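Local coordinates for protein snaclec convulxin subunit alpha (Crotalus durissus, PDB 1UMR) that activates platelets as a snake venom toxin by binding the platelet collagen receptor glycoprotein VI, at residues A50-V53 against A54-T58. Sequence-based numbering, arbitrary orientation.
Sequences ADFV and AWMVT
A50 to V53 and A54 to T58 are successive turns of one alpha-helix, joined by four i to i+4 backbone hydrogen bonds: A54 N to A50 O, W55 N to D51 O, M56 N to F52 O and V57 N to V53 O. The straightest is W55 N to D51 O, 3.0 Å long with an N-H...O angle of 174°. The helix, residues 47-60, belongs to the C-type lectin fold of this snaclec subunit. One side of it lies against the antiparallel sheet that contains strands 14-20 and 125-131. F52 carries the main side-chain contacts. Its CG is anti to the backbone N (chi1 162°), which sends the ring along the helix toward the next turn. There the ring touches both W55 and M56. Its CE1 meets the indole at CZ3, 4.1 Å away, and the two side chains run slantwise past each other. Its CZ lies 3.9 Å from M56 CB. Outside the helix, the F52 ring stacks with Y11 and also meets Y16, with the two ring planes inclined to each other. V53 and V57 form a separate apolar pair one turn apart, with V53 CG1 and V57 CG2 3.9 Å from each other. V53, M56 and V57 face the sheet: V53 packs on Y16, M56 on Y16 and V128, and V57 on I18 and V128. W55 and D51 are on the solvent-exposed side. A54 O accepts T58 N at 2.7 Å and, weakly, T58 OG1 at 3.3 Å. The M56 chain is extended through chi2 (-162°). This brings its sulfur to an oblique Met-aromatic contact, with SD 5.1 Å from the centroid of the F52 ring.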
loop_
_atom_site.group_PDB
_atom_site.type_symbol
_atom_site.label_atom_id
_atom_site.label_comp_id
_atom_site.label_asym_id
_atom_site.label_seq_id
_atom_site.Cartn_x
_atom_site.Cartn_y
_atom_site.Cartn_z
ATOM N N ALA A 50 35.996 -25.151 0.890
ATOM C CA ALA A 50 36.484 -25.242 -0.519
ATOM C C ALA A 50 37.942 -24.918 -0.585
ATOM O O ALA A 50 38.703 -25.662 -1.192
ATOM C CB ALA A 50 35.671 -24.292 -1.573
ATOM N N ASP A 51 38.331 -23.769 -0.020
ATOM C CA ASP A 51 39.773 -23.415 0.171
ATOM C C ASP A 51 40.628 -24.594 0.716
ATOM O O ASP A 51 41.603 -25.049 0.041
ATOM C CB ASP A 51 39.896 -22.217 1.112
ATOM C CG ASP A 51 41.294 -21.651 1.138
ATOM O OD1 ASP A 51 41.618 -20.786 0.328
ATOM O OD2 ASP A 51 42.190 -22.020 1.915
ATOM N N PHE A 52 40.207 -25.173 1.855
ATOM C CA PHE A 52 41.044 -26.206 2.486
ATOM C C PHE A 52 41.118 -27.415 1.529
ATOM O O PHE A 52 42.189 -27.971 1.316
ATOM C CB PHE A 52 40.521 -26.733 3.804
ATOM C CG PHE A 52 41.173 -28.038 4.153
ATOM C CD1 PHE A 52 42.483 -28.044 4.717
ATOM C CD2 PHE A 52 40.546 -29.249 3.840
ATOM C CE1 PHE A 52 43.184 -29.264 4.919
ATOM C CE2 PHE A 52 41.159 -30.465 4.099
ATOM C CZ PHE A 52 42.525 -30.517 4.564
ATOM N N VAL A 53 39.979 -27.839 0.960
ATOM C CA VAL A 53 40.019 -28.959 0.077
ATOM C C VAL A 53 40.885 -28.664 -1.177
ATOM O O VAL A 53 41.574 -29.568 -1.678
ATOM C CB VAL A 53 38.630 -29.445 -0.384
ATOM C CG1 VAL A 53 38.828 -30.658 -1.291
ATOM C CG2 VAL A 53 37.784 -29.902 0.756
ATOM N N ALA A 54 40.859 -27.435 -1.688
ATOM C CA ALA A 54 41.623 -27.243 -2.924
ATOM C C ALA A 54 43.164 -27.346 -2.644
ATOM O O ALA A 54 43.923 -28.063 -3.314
ATOM C CB ALA A 54 41.209 -25.896 -3.658
ATOM N N TRP A 55 43.578 -26.693 -1.573
ATOM C CA TRP A 55 44.937 -26.828 -1.095
ATOM C C TRP A 55 45.256 -28.273 -0.916
ATOM O O TRP A 55 46.220 -28.760 -1.511
ATOM C CB TRP A 55 45.080 -26.022 0.184
ATOM C CG TRP A 55 46.393 -26.116 0.816
ATOM C CD1 TRP A 55 47.481 -25.212 0.705
ATOM C CD2 TRP A 55 46.801 -27.130 1.737
ATOM N NE1 TRP A 55 48.518 -25.663 1.494
ATOM C CE2 TRP A 55 48.151 -26.832 2.127
ATOM C CE3 TRP A 55 46.176 -28.283 2.265
ATOM C CZ2 TRP A 55 48.879 -27.654 3.010
ATOM C CZ3 TRP A 55 46.892 -29.095 3.154
ATOM C CH2 TRP A 55 48.243 -28.781 3.500
ATOM N N MET A 56 44.438 -29.020 -0.166
ATOM C CA MET A 56 44.855 -30.393 0.095
ATOM C C MET A 56 45.030 -31.132 -1.239
ATOM O O MET A 56 45.961 -31.933 -1.411
ATOM C CB MET A 56 43.879 -31.136 1.006
ATOM C CG MET A 56 44.422 -32.398 1.440
ATOM S SD MET A 56 43.180 -33.571 2.091
ATOM C CE MET A 56 42.198 -33.992 0.620
ATOM N N VAL A 57 44.148 -30.881 -2.200
ATOM C CA VAL A 57 44.241 -31.689 -3.400
ATOM C C VAL A 57 45.480 -31.238 -4.214
ATOM O O VAL A 57 46.247 -32.072 -4.756
ATOM C CB VAL A 57 43.006 -31.499 -4.250
ATOM C CG1 VAL A 57 43.236 -32.104 -5.787
ATOM C CG2 VAL A 57 41.694 -32.047 -3.496
ATOM N N THR A 58 45.674 -29.911 -4.300
ATOM C CA THR A 58 46.893 -29.378 -4.896
ATOM C C THR A 58 48.170 -30.069 -4.382
ATOM O O THR A 58 49.075 -30.405 -5.168
ATOM C CB THR A 58 46.912 -27.892 -4.740
ATOM O OG1 THR A 58 46.045 -27.361 -5.748
ATOM C CG2 THR A 58 48.241 -27.280 -5.204
#